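Local coordinates for protein M32 carboxypeptidase (PDB 7A03) that probably acts as a metal-dependent carboxypeptidase of the M32 family, removing amino acids from the C-terminal ends of peptides, at residues Y428-F433 with S487-Y492; T178-A183 with Y358-M363; L204-D209 with A323-Q328; K210-G215 with T251-N256. One frame throughout, in Å; residues are numbered along the deposited sequence. Where two conformers were deposited one is given.

Contact 1 (Y428-F433 with S487-Y492); sequences YAAQFF and SYFLDY
Gln-431 lies flat over the ring of Tyr-488, and together with Ala-430 it makes the crossing of helix 420-439 over helix 486-497. Its CB starts near the root of the ring, 3.8 Å from Tyr-488 CG. With CG anti to the backbone N (chi1 -177°), the chain is sent out across the ring: Gln-431 CG stands over the middle of one face, 3.6 Å from the Tyr-488 centroid, a CH-pi contact. The extended chain then brings CD to 3.3 Å from Tyr-488 CE1, and the amide plane is tilted only 18° from the ring plane, so the two flat groups stack. At the tip, OE1 comes to 3.3 Å from Tyr-488 CD1, while NE2 approaches Tyr-488 CE1 at 3.5 Å. The amide is bonded away from the ring: OE1 accepts from Gln-485 N, and NE2 donates to Pro-483 O and Thr-480 OG1, which fixes the rotation that keeps it flat. Beside it, Ala-430 points its CB toward the other backbone, 3.5 Å from Phe-489 CA. A methyl group at this point is consistent with the short separation: the axes of 428-433 and 487-492 approach to 7.8 Å, crossing at 78°. Helix 472-480 lies against Gln-431 through Cys-476, helix 293-307 meets Tyr-492 at Asn-306, and Phe-489 packs edge-to-face with Phe-427 of helix 420-439.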
# COMPACT_ATOMS: atom_id res chain seq x y z
N TYR A 428 -7.43 -8.56 -1.97
CA TYR A 428 -8.61 -8.12 -1.22
C TYR A 428 -9.48 -7.23 -2.10
O TYR A 428 -10.71 -7.34 -2.07
CB TYR A 428 -8.22 -7.35 0.04
CG TYR A 428 -7.75 -8.16 1.23
CD1 TYR A 428 -8.55 -9.13 1.80
CD2 TYR A 428 -6.51 -7.92 1.80
CE1 TYR A 428 -8.12 -9.85 2.91
CE2 TYR A 428 -6.07 -8.63 2.89
CZ TYR A 428 -6.88 -9.59 3.44
OH TYR A 428 -6.44 -10.31 4.53
N ALA A 429 -8.84 -6.40 -2.93
CA ALA A 429 -9.64 -5.50 -3.75
C ALA A 429 -10.57 -6.30 -4.65
O ALA A 429 -11.78 -6.01 -4.72
CB ALA A 429 -8.73 -4.57 -4.56
N ALA A 430 -10.05 -7.38 -5.24
CA ALA A 430 -10.87 -8.15 -6.15
C ALA A 430 -11.98 -8.85 -5.40
O ALA A 430 -13.16 -8.83 -5.82
CB ALA A 430 -10.00 -9.16 -6.90
N GLN A 431 -11.65 -9.38 -4.22
CA GLN A 431 -12.66 -10.10 -3.46
C GLN A 431 -13.72 -9.14 -2.99
O GLN A 431 -14.92 -9.45 -3.04
CB GLN A 431 -12.00 -10.84 -2.30
CG GLN A 431 -12.93 -11.71 -1.47
CD GLN A 431 -12.20 -12.86 -0.80
OE1 GLN A 431 -11.06 -13.18 -1.16
NE2 GLN A 431 -12.85 -13.49 0.18
N PHE A 432 -13.31 -7.92 -2.60
CA PHE A 432 -14.30 -6.97 -2.13
C PHE A 432 -15.17 -6.50 -3.29
O PHE A 432 -16.40 -6.43 -3.16
CB PHE A 432 -13.65 -5.77 -1.42
CG PHE A 432 -12.99 -6.09 -0.10
CD1 PHE A 432 -13.45 -7.11 0.72
CD2 PHE A 432 -11.91 -5.34 0.34
CE1 PHE A 432 -12.84 -7.38 1.94
CE2 PHE A 432 -11.29 -5.61 1.57
CZ PHE A 432 -11.75 -6.62 2.36
N PHE A 433 -14.55 -6.25 -4.46
CA PHE A 433 -15.36 -5.64 -5.51
C PHE A 433 -16.35 -6.65 -6.08
O PHE A 433 -17.53 -6.33 -6.28
CB PHE A 433 -14.50 -5.04 -6.62
CG PHE A 433 -15.30 -4.26 -7.62
CD1 PHE A 433 -15.89 -3.05 -7.27
CD2 PHE A 433 -15.51 -4.76 -8.90
CE1 PHE A 433 -16.67 -2.35 -8.19
CE2 PHE A 433 -16.27 -4.05 -9.82
CZ PHE A 433 -16.84 -2.84 -9.46
N SER A 487 -8.71 -16.82 -5.79
CA SER A 487 -9.62 -17.13 -6.89
C SER A 487 -10.40 -15.90 -7.37
O SER A 487 -10.69 -15.75 -8.56
CB SER A 487 -10.58 -18.24 -6.48
OG SER A 487 -11.34 -17.87 -5.34
N TYR A 488 -10.75 -15.00 -6.45
CA TYR A 488 -11.48 -13.80 -6.85
C TYR A 488 -10.66 -12.95 -7.81
O TYR A 488 -11.16 -12.50 -8.86
CB TYR A 488 -11.85 -12.99 -5.61
CG TYR A 488 -12.98 -13.54 -4.76
CD1 TYR A 488 -12.72 -14.40 -3.71
CD2 TYR A 488 -14.30 -13.16 -5.00
CE1 TYR A 488 -13.75 -14.87 -2.92
CE2 TYR A 488 -15.34 -13.63 -4.21
CZ TYR A 488 -15.05 -14.48 -3.17
OH TYR A 488 -16.08 -14.94 -2.38
N PHE A 489 -9.39 -12.70 -7.45
CA PHE A 489 -8.51 -11.97 -8.35
C PHE A 489 -8.36 -12.71 -9.67
O PHE A 489 -8.36 -12.09 -10.74
CB PHE A 489 -7.14 -11.74 -7.72
CG PHE A 489 -6.23 -10.91 -8.56
CD1 PHE A 489 -6.27 -9.52 -8.48
CD2 PHE A 489 -5.35 -11.50 -9.43
CE1 PHE A 489 -5.44 -8.74 -9.27
CE2 PHE A 489 -4.51 -10.72 -10.23
CZ PHE A 489 -4.56 -9.34 -10.15
N LEU A 490 -8.23 -14.04 -9.62
CA LEU A 490 -8.05 -14.79 -10.86
C LEU A 490 -9.25 -14.61 -11.78
O LEU A 490 -9.08 -14.36 -12.97
CB LEU A 490 -7.78 -16.27 -10.58
CG LEU A 490 -7.56 -17.12 -11.84
CD1 LEU A 490 -6.41 -16.57 -12.67
CD2 LEU A 490 -7.33 -18.60 -11.52
N ASP A 491 -10.46 -14.73 -11.23
CA ASP A 491 -11.65 -14.64 -12.08
C ASP A 491 -11.77 -13.24 -12.67
O ASP A 491 -12.13 -13.08 -13.84
CB ASP A 491 -12.92 -14.99 -11.31
CG ASP A 491 -12.97 -16.44 -10.86
OD1 ASP A 491 -12.10 -17.23 -11.29
OD2 ASP A 491 -13.89 -16.77 -10.09
N TYR A 492 -11.44 -12.22 -11.87
CA TYR A 492 -11.46 -10.85 -12.36
C TYR A 492 -10.45 -10.65 -13.49
O TYR A 492 -10.76 -10.05 -14.54
CB TYR A 492 -11.15 -9.93 -11.17
CG TYR A 492 -10.45 -8.63 -11.51
CD1 TYR A 492 -11.15 -7.57 -12.07
CD2 TYR A 492 -9.10 -8.45 -11.23
CE1 TYR A 492 -10.52 -6.39 -12.39
CE2 TYR A 492 -8.46 -7.26 -11.55
CZ TYR A 492 -9.18 -6.24 -12.12
OH TYR A 492 -8.57 -5.05 -12.43

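Contact 2 (T178-A183 with Y358-M363); sequences TEVKTA and YHFHIM
Val-180 meets both His-359 and Phe-360 through one methyl group. Its CG1, anti to the backbone N (chi1 165°), extends toward the other helix and ends 4.1 Å from His-359 CB, the two side chains crossing at about a right angle. The same methyl lies over one face of the Phe-360 ring, at 4.5 Å from CE1, while Val-180 O sits 4.0 Å from Phe-360 CZ. That ring reaches across because Phe-360 CG is placed beside its own backbone N (chi1 -72°), which swings the far end toward helix 170-192. The histidine ring instead leads away from Val-180, and its ND1 is hydrogen-bonded to Ser-423 OG. One residue on, Lys-181 meets the same phenyl ring with its backbone: CA is 4.2 Å from Phe-360 CE2. Its CB lies 4.2 Å from Met-363 SD, a tentative contact because that methionine has two conformers, and the charged end runs off toward the exposed side. A wider pi-type turn spans 180-183. No hydrogen bond joins the two segments, whose axes approach to 10.2 Å with their N-to-C directions at 135°, so the gap is bridged mainly by the side chains of Val-180, His-359 and Phe-360, the last also reaching the backbone of 178-183. Phe-427 of helix 420-439 and Phe-486 of helix 486-497 both touch Val-180, and Tyr-393 and Leu-394 of helix 382-394 pack against Phe-360.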
# COMPACT_ATOMS: atom_id res chain seq x y z
N THR A 178 1.82 -19.69 -4.42
CA THR A 178 1.75 -20.85 -5.29
C THR A 178 0.59 -20.71 -6.26
O THR A 178 0.72 -21.06 -7.44
CB THR A 178 1.62 -22.11 -4.44
OG1 THR A 178 2.81 -22.29 -3.66
CG2 THR A 178 1.41 -23.35 -5.33
N GLU A 179 -0.54 -20.18 -5.79
CA GLU A 179 -1.64 -19.91 -6.71
C GLU A 179 -1.28 -18.83 -7.72
O GLU A 179 -1.61 -18.96 -8.91
CB GLU A 179 -2.91 -19.55 -5.92
CG GLU A 179 -3.59 -20.76 -5.30
CD GLU A 179 -4.39 -20.44 -4.05
OE1 GLU A 179 -4.36 -19.28 -3.58
OE2 GLU A 179 -5.08 -21.35 -3.54
N VAL A 180 -0.62 -17.76 -7.28
CA VAL A 180 -0.14 -16.75 -8.22
C VAL A 180 0.68 -17.40 -9.33
O VAL A 180 0.42 -17.19 -10.52
CB VAL A 180 0.66 -15.65 -7.48
CG1 VAL A 180 1.47 -14.82 -8.47
CG2 VAL A 180 -0.25 -14.76 -6.67
N LYS A 181 1.66 -18.22 -8.96
CA LYS A 181 2.49 -18.87 -9.96
C LYS A 181 1.64 -19.74 -10.88
O LYS A 181 1.60 -19.52 -12.10
CB LYS A 181 3.59 -19.71 -9.29
CG LYS A 181 4.59 -20.33 -10.27
CD LYS A 181 4.14 -21.70 -10.76
CE LYS A 181 4.63 -21.99 -12.17
NZ LYS A 181 4.50 -23.43 -12.49
N THR A 182 0.90 -20.68 -10.30
CA THR A 182 0.28 -21.73 -11.11
C THR A 182 -0.87 -21.19 -11.95
O THR A 182 -1.21 -21.80 -12.96
CB THR A 182 -0.24 -22.88 -10.24
OG1 THR A 182 -1.20 -22.39 -9.31
CG2 THR A 182 0.91 -23.53 -9.46
N ALA A 183 -1.47 -20.07 -11.56
CA ALA A 183 -2.60 -19.53 -12.30
C ALA A 183 -2.21 -18.37 -13.21
O ALA A 183 -2.71 -18.29 -14.34
CB ALA A 183 -3.69 -19.07 -11.33
N TYR A 358 2.83 -7.61 -11.81
CA TYR A 358 3.19 -7.03 -10.51
C TYR A 358 3.39 -8.11 -9.45
O TYR A 358 4.35 -8.05 -8.66
CB TYR A 358 2.08 -6.07 -10.05
CG TYR A 358 2.46 -5.23 -8.84
CD1 TYR A 358 2.26 -5.71 -7.54
CD2 TYR A 358 3.01 -3.97 -9.00
CE1 TYR A 358 2.61 -4.97 -6.44
CE2 TYR A 358 3.36 -3.21 -7.90
CZ TYR A 358 3.15 -3.71 -6.63
OH TYR A 358 3.50 -2.96 -5.52
N HIS A 359 2.52 -9.11 -9.44
CA HIS A 359 2.53 -10.08 -8.35
C HIS A 359 3.71 -11.03 -8.43
O HIS A 359 4.17 -11.52 -7.39
CB HIS A 359 1.16 -10.72 -8.22
CG HIS A 359 0.08 -9.69 -8.14
ND1 HIS A 359 -0.08 -8.89 -7.03
CD2 HIS A 359 -0.82 -9.25 -9.05
CE1 HIS A 359 -1.05 -8.02 -7.25
NE2 HIS A 359 -1.52 -8.22 -8.47
N PHE A 360 4.29 -11.22 -9.62
CA PHE A 360 5.55 -11.96 -9.67
C PHE A 360 6.67 -11.17 -8.99
O PHE A 360 7.45 -11.74 -8.22
CB PHE A 360 5.90 -12.35 -11.09
CG PHE A 360 5.02 -13.44 -11.63
CD1 PHE A 360 3.78 -13.14 -12.19
CD2 PHE A 360 5.39 -14.76 -11.52
CE1 PHE A 360 2.96 -14.15 -12.66
CE2 PHE A 360 4.57 -15.77 -11.98
CZ PHE A 360 3.36 -15.46 -12.55
N HIS A 361 6.71 -9.85 -9.23
CA HIS A 361 7.66 -9.01 -8.51
C HIS A 361 7.52 -9.23 -7.01
O HIS A 361 8.51 -9.47 -6.30
CB HIS A 361 7.43 -7.53 -8.86
CG HIS A 361 7.71 -7.17 -10.29
ND1 HIS A 361 8.95 -6.76 -10.73
CD2 HIS A 361 6.89 -7.12 -11.36
CE1 HIS A 361 8.89 -6.50 -12.03
NE2 HIS A 361 7.65 -6.71 -12.43
N ILE A 362 6.27 -9.25 -6.53
CA ILE A 362 6.10 -9.39 -5.09
C ILE A 362 6.53 -10.78 -4.67
O ILE A 362 7.21 -10.96 -3.64
CB ILE A 362 4.66 -9.06 -4.67
CG1 ILE A 362 4.30 -7.62 -5.01
CG2 ILE A 362 4.45 -9.32 -3.18
CD1 ILE A 362 5.06 -6.58 -4.19
N MET A 363 6.17 -11.78 -5.46
CA MET A 363 6.50 -13.15 -5.09
C MET A 363 8.00 -13.32 -4.97
O MET A 363 8.49 -13.94 -4.01
CB MET A 363 5.93 -14.11 -6.12
CG MET A 363 6.00 -15.57 -5.72
SD MET A 363 5.42 -16.61 -7.05
CE MET A 363 6.77 -16.43 -8.22

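Contact 3 (L204-D209 with A323-Q328); sequences LHFDRD and ALFPEQ
The Phe-325 ring is held between two residues: Phe-206 CD2 lies over the centre of one face, 3.5 Å above the plane, and Leu-324 CG is on the opposite face, offset toward the rim. Phe-206 therefore presents its edge, in a T-shaped pair with ring centroids 5.0 Å apart and planes at 69°. One face of the Phe-206 ring is taken in turn by Gln-328, whose CG makes a CH-pi contact 4.0 Å from the centroid of that ring, while Gln-328 CB closes to 3.5 Å from Phe-206 CZ. Beyond CG the glutamine bends (chi2 74°), which sets its NE2 3.1 Å from His-205 O, though at too poor an angle for a hydrogen bond. The contact joins two helix boundaries: Asp-207 is the N-cap of helix 208-222, its OD2 accepting from Lys-210 N, and Phe-325 marks the break between helix 311-324 and helix 326-329. A serine in place of Phe-325 would probably leave the edge of Phe-206 without its aromatic partner and open a gap between Leu-324 and Phe-206. Phe-325 CE1 also comes to 3.7 Å from Asp-207 N. At the outer margin, Leu-204 CD1 rests 3.8 Å from Gln-328 O.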
# COMPACT_ATOMS: atom_id res chain seq x y z
N LEU A 204 1.09 10.55 -26.68
CA LEU A 204 0.96 11.86 -27.31
C LEU A 204 1.03 12.95 -26.23
O LEU A 204 1.30 12.69 -25.05
CB LEU A 204 -0.33 11.93 -28.13
CG LEU A 204 -0.43 11.00 -29.34
CD1 LEU A 204 -1.85 10.97 -29.93
CD2 LEU A 204 0.59 11.43 -30.38
N HIS A 205 0.79 14.20 -26.62
CA HIS A 205 0.88 15.32 -25.69
C HIS A 205 -0.48 15.58 -25.06
O HIS A 205 -1.45 15.89 -25.77
CB HIS A 205 1.37 16.59 -26.40
CG HIS A 205 1.36 17.80 -25.52
ND1 HIS A 205 2.40 18.12 -24.68
CD2 HIS A 205 0.43 18.77 -25.34
CE1 HIS A 205 2.12 19.23 -24.03
NE2 HIS A 205 0.93 19.65 -24.41
N PHE A 206 -0.54 15.50 -23.73
CA PHE A 206 -1.78 15.71 -22.99
C PHE A 206 -1.61 16.92 -22.08
O PHE A 206 -0.89 16.84 -21.07
CB PHE A 206 -2.16 14.45 -22.20
CG PHE A 206 -2.64 13.32 -23.06
CD1 PHE A 206 -1.74 12.48 -23.69
CD2 PHE A 206 -4.01 13.09 -23.23
CE1 PHE A 206 -2.18 11.43 -24.50
CE2 PHE A 206 -4.47 12.03 -24.02
CZ PHE A 206 -3.55 11.21 -24.66
N ASP A 207 -2.27 18.02 -22.44
CA ASP A 207 -2.13 19.30 -21.74
C ASP A 207 -2.16 19.15 -20.22
O ASP A 207 -3.07 18.55 -19.65
CB ASP A 207 -3.23 20.26 -22.19
CG ASP A 207 -3.15 21.62 -21.51
OD1 ASP A 207 -2.30 22.42 -21.91
OD2 ASP A 207 -3.95 21.88 -20.57
N ARG A 208 -1.17 19.76 -19.57
CA ARG A 208 -0.99 19.59 -18.13
C ARG A 208 -2.18 20.14 -17.34
O ARG A 208 -2.64 19.51 -16.38
CB ARG A 208 0.30 20.28 -17.68
CG ARG A 208 0.50 20.31 -16.18
CD ARG A 208 1.81 20.98 -15.82
NE ARG A 208 2.20 20.67 -14.45
CZ ARG A 208 2.97 19.65 -14.10
NH1 ARG A 208 3.45 18.83 -15.04
NH2 ARG A 208 3.27 19.44 -12.83
N ASP A 209 -2.67 21.32 -17.71
CA ASP A 209 -3.77 21.92 -16.97
C ASP A 209 -5.05 21.11 -17.14
O ASP A 209 -5.83 20.95 -16.19
CB ASP A 209 -3.96 23.38 -17.37
CG ASP A 209 -2.91 24.30 -16.77
OD1 ASP A 209 -2.08 23.81 -15.96
OD2 ASP A 209 -2.90 25.50 -17.10
N ALA A 323 -13.69 14.26 -25.29
CA ALA A 323 -14.02 15.68 -25.44
C ALA A 323 -12.92 16.57 -24.88
O ALA A 323 -12.70 17.68 -25.40
CB ALA A 323 -15.34 15.97 -24.71
N LEU A 324 -12.25 16.11 -23.82
CA LEU A 324 -11.17 16.89 -23.23
C LEU A 324 -9.91 16.88 -24.09
O LEU A 324 -9.19 17.88 -24.16
CB LEU A 324 -10.87 16.33 -21.85
CG LEU A 324 -9.94 17.12 -20.96
CD1 LEU A 324 -10.44 18.56 -20.87
CD2 LEU A 324 -9.92 16.47 -19.60
N PHE A 325 -9.62 15.75 -24.75
CA PHE A 325 -8.38 15.58 -25.52
C PHE A 325 -8.69 15.09 -26.93
O PHE A 325 -8.23 14.02 -27.35
CB PHE A 325 -7.46 14.58 -24.81
CG PHE A 325 -6.99 15.03 -23.44
CD1 PHE A 325 -6.09 16.07 -23.33
CD2 PHE A 325 -7.45 14.42 -22.29
CE1 PHE A 325 -5.64 16.49 -22.08
CE2 PHE A 325 -7.01 14.84 -21.04
CZ PHE A 325 -6.10 15.88 -20.94
N PRO A 326 -9.47 15.85 -27.70
CA PRO A 326 -9.93 15.31 -28.99
C PRO A 326 -8.81 15.11 -30.00
O PRO A 326 -8.91 14.19 -30.83
CB PRO A 326 -10.96 16.35 -29.46
CG PRO A 326 -10.51 17.60 -28.85
CD PRO A 326 -9.93 17.23 -27.49
N GLU A 327 -7.74 15.91 -29.95
CA GLU A 327 -6.65 15.72 -30.89
C GLU A 327 -5.85 14.45 -30.60
O GLU A 327 -5.18 13.93 -31.49
CB GLU A 327 -5.72 16.94 -30.92
CG GLU A 327 -4.74 16.90 -32.08
CD GLU A 327 -4.07 18.23 -32.35
OE1 GLU A 327 -4.79 19.25 -32.45
OE2 GLU A 327 -2.83 18.25 -32.47
N GLN A 328 -5.93 13.94 -29.37
CA GLN A 328 -5.21 12.73 -29.01
C GLN A 328 -6.09 11.49 -29.06
O GLN A 328 -5.60 10.41 -29.39
CB GLN A 328 -4.64 12.88 -27.59
CG GLN A 328 -3.56 13.96 -27.45
CD GLN A 328 -4.13 15.37 -27.50
OE1 GLN A 328 -5.21 15.66 -26.95
NE2 GLN A 328 -3.42 16.27 -28.19

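Contact 4 (K210-G215 with T251-N256); sequences KQWQLG and TRIDEN
An Asx turn at Asp-254 shapes the loop that Gln-211 grips, a loop leading from strand 247-251 into helix 258-277, which carries an HExxH sequence of the kind that binds the catalytic metal in related peptidases; no metal is bound to it here. From helix 208-222, Gln-211 NE2 donates to Asp-254 O at 3.1 Å. The N-H points almost straight at the oxygen (171°) and the oxygen lies in the plane of the amide, yet the donor stands well above the carbonyl plane (52° out of it) and misses the lone pairs. NE2 also donates to Phe-206 O, so one amide nitrogen serves two backbone carbonyls. A water links the other end: it lies 2.9 Å from Gln-211 OE1, to which it can donate, and accepts from Asp-254 N at 3.0 Å. A leucine in place of Gln-211 would probably leave Asp-254 O and Phe-206 O without their shared donor and the water with one holder fewer. Ile-253 works on two sides, its CG2 3.6 Å from Gln-211 NE2 and its CD1 4.0 Å from Trp-212 CB. The indole, which lies near a bound citrate probably from the crystallisation liquor, brings CZ3 to 4.2 Å from Thr-251 CG2. Within the turn, Asn-256 N donates to Asp-254 OD1 at 2.9 Å, meeting that oxygen on its anti side, tilted out of the carboxylate plane.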
# COMPACT_ATOMS: atom_id res chain seq x y z
N LYS A 210 -5.27 20.56 -18.35
CA LYS A 210 -6.41 19.68 -18.57
C LYS A 210 -6.28 18.40 -17.75
O LYS A 210 -7.25 17.94 -17.15
CB LYS A 210 -6.55 19.36 -20.06
CG LYS A 210 -7.12 20.49 -20.92
CD LYS A 210 -7.02 20.12 -22.40
CE LYS A 210 -8.00 20.90 -23.25
NZ LYS A 210 -8.09 22.32 -22.82
N GLN A 211 -5.08 17.81 -17.69
CA GLN A 211 -4.91 16.64 -16.84
C GLN A 211 -5.20 16.97 -15.38
O GLN A 211 -5.87 16.21 -14.67
CB GLN A 211 -3.50 16.06 -16.98
CG GLN A 211 -3.24 15.41 -18.32
CD GLN A 211 -2.04 14.50 -18.26
OE1 GLN A 211 -2.06 13.50 -17.54
NE2 GLN A 211 -0.99 14.85 -18.97
N TRP A 212 -4.67 18.10 -14.90
CA TRP A 212 -4.88 18.47 -13.50
C TRP A 212 -6.37 18.53 -13.17
O TRP A 212 -6.83 17.93 -12.19
CB TRP A 212 -4.21 19.81 -13.20
CG TRP A 212 -4.55 20.31 -11.85
CD1 TRP A 212 -5.51 21.21 -11.54
CD2 TRP A 212 -3.92 19.95 -10.61
NE1 TRP A 212 -5.54 21.44 -10.18
CE2 TRP A 212 -4.58 20.66 -9.58
CE3 TRP A 212 -2.89 19.07 -10.26
CZ2 TRP A 212 -4.21 20.55 -8.24
CZ3 TRP A 212 -2.52 18.96 -8.91
CH2 TRP A 212 -3.19 19.69 -7.92
N GLN A 213 -7.13 19.25 -14.01
CA GLN A 213 -8.56 19.40 -13.74
C GLN A 213 -9.30 18.07 -13.88
O GLN A 213 -10.26 17.83 -13.15
CB GLN A 213 -9.16 20.48 -14.63
CG GLN A 213 -10.58 20.88 -14.24
CD GLN A 213 -10.68 21.37 -12.82
OE1 GLN A 213 -9.96 22.29 -12.43
NE2 GLN A 213 -11.54 20.75 -12.03
N LEU A 214 -8.85 17.21 -14.80
CA LEU A 214 -9.46 15.89 -14.95
C LEU A 214 -9.35 15.10 -13.66
O LEU A 214 -10.34 14.49 -13.20
CB LEU A 214 -8.76 15.14 -16.09
CG LEU A 214 -9.06 13.64 -16.20
CD1 LEU A 214 -10.54 13.44 -16.45
CD2 LEU A 214 -8.24 13.03 -17.32
N GLY A 215 -8.16 15.11 -13.05
CA GLY A 215 -7.98 14.37 -11.80
C GLY A 215 -8.82 14.93 -10.66
O GLY A 215 -9.43 14.18 -9.89
N THR A 251 -0.28 14.06 -6.58
CA THR A 251 -0.20 13.37 -7.85
C THR A 251 0.98 13.94 -8.61
O THR A 251 1.65 14.88 -8.16
CB THR A 251 -1.53 13.44 -8.61
OG1 THR A 251 -1.48 12.53 -9.72
CG2 THR A 251 -1.81 14.86 -9.11
N ARG A 252 1.25 13.37 -9.77
CA ARG A 252 2.28 13.85 -10.67
C ARG A 252 1.72 13.77 -12.08
O ARG A 252 0.95 12.87 -12.41
CB ARG A 252 3.54 12.99 -10.58
CG ARG A 252 3.25 11.50 -10.57
CD ARG A 252 4.52 10.67 -10.62
NE ARG A 252 4.22 9.27 -10.92
CZ ARG A 252 4.99 8.48 -11.66
NH1 ARG A 252 6.11 8.96 -12.20
NH2 ARG A 252 4.63 7.22 -11.89
N ILE A 253 2.11 14.72 -12.91
CA ILE A 253 1.60 14.81 -14.27
C ILE A 253 2.76 14.62 -15.24
O ILE A 253 3.80 15.27 -15.10
CB ILE A 253 0.92 16.16 -14.52
CG1 ILE A 253 -0.30 16.31 -13.63
CG2 ILE A 253 0.52 16.30 -16.00
CD1 ILE A 253 -0.78 17.72 -13.52
N ASP A 254 2.57 13.73 -16.22
CA ASP A 254 3.48 13.59 -17.36
C ASP A 254 2.69 14.04 -18.59
O ASP A 254 1.71 13.39 -18.96
CB ASP A 254 3.96 12.14 -17.52
CG ASP A 254 5.09 12.01 -18.53
OD1 ASP A 254 5.15 12.84 -19.46
OD2 ASP A 254 5.91 11.07 -18.40
N GLU A 255 3.10 15.15 -19.20
CA GLU A 255 2.37 15.62 -20.38
C GLU A 255 2.50 14.70 -21.58
O GLU A 255 1.75 14.87 -22.55
CB GLU A 255 2.78 17.03 -20.82
CG GLU A 255 2.74 18.10 -19.76
CD GLU A 255 3.62 19.28 -20.12
OE1 GLU A 255 4.22 19.25 -21.22
OE2 GLU A 255 3.70 20.24 -19.32
N ASN A 256 3.44 13.76 -21.57
CA ASN A 256 3.61 12.82 -22.68
C ASN A 256 3.31 11.38 -22.29
O ASN A 256 3.77 10.45 -22.95
CB ASN A 256 5.02 12.93 -23.27
CG ASN A 256 5.36 14.34 -23.67
OD1 ASN A 256 4.72 14.93 -24.54
ND2 ASN A 256 6.37 14.91 -23.03
O HOH W 1 0.19 11.95 -16.70

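Contacts 1 and 2 are buried helix-helix crossings that adjoin: Phe-489 CZ lies 3.6 Å from His-359 NE2, and Leu-490 also packs on Ala-183. Neither has a hydrogen bond between its segments. Contacts 3 and 4 are only partly buried, and their centres lie 10 Å apart. Both use helix 208-222, contact 3 at its first residues and contact 4 directly after them, and a probable backbone hydrogen bond from Phe-206 to Glu-255 ties them. Contact 3 still relies on aromatic and CH-pi packing, whereas contact 4 adds a direct amide bond and a water. The two pairs do not touch; their nearest atoms, in contacts 2 and 4, are about 11 Å apart.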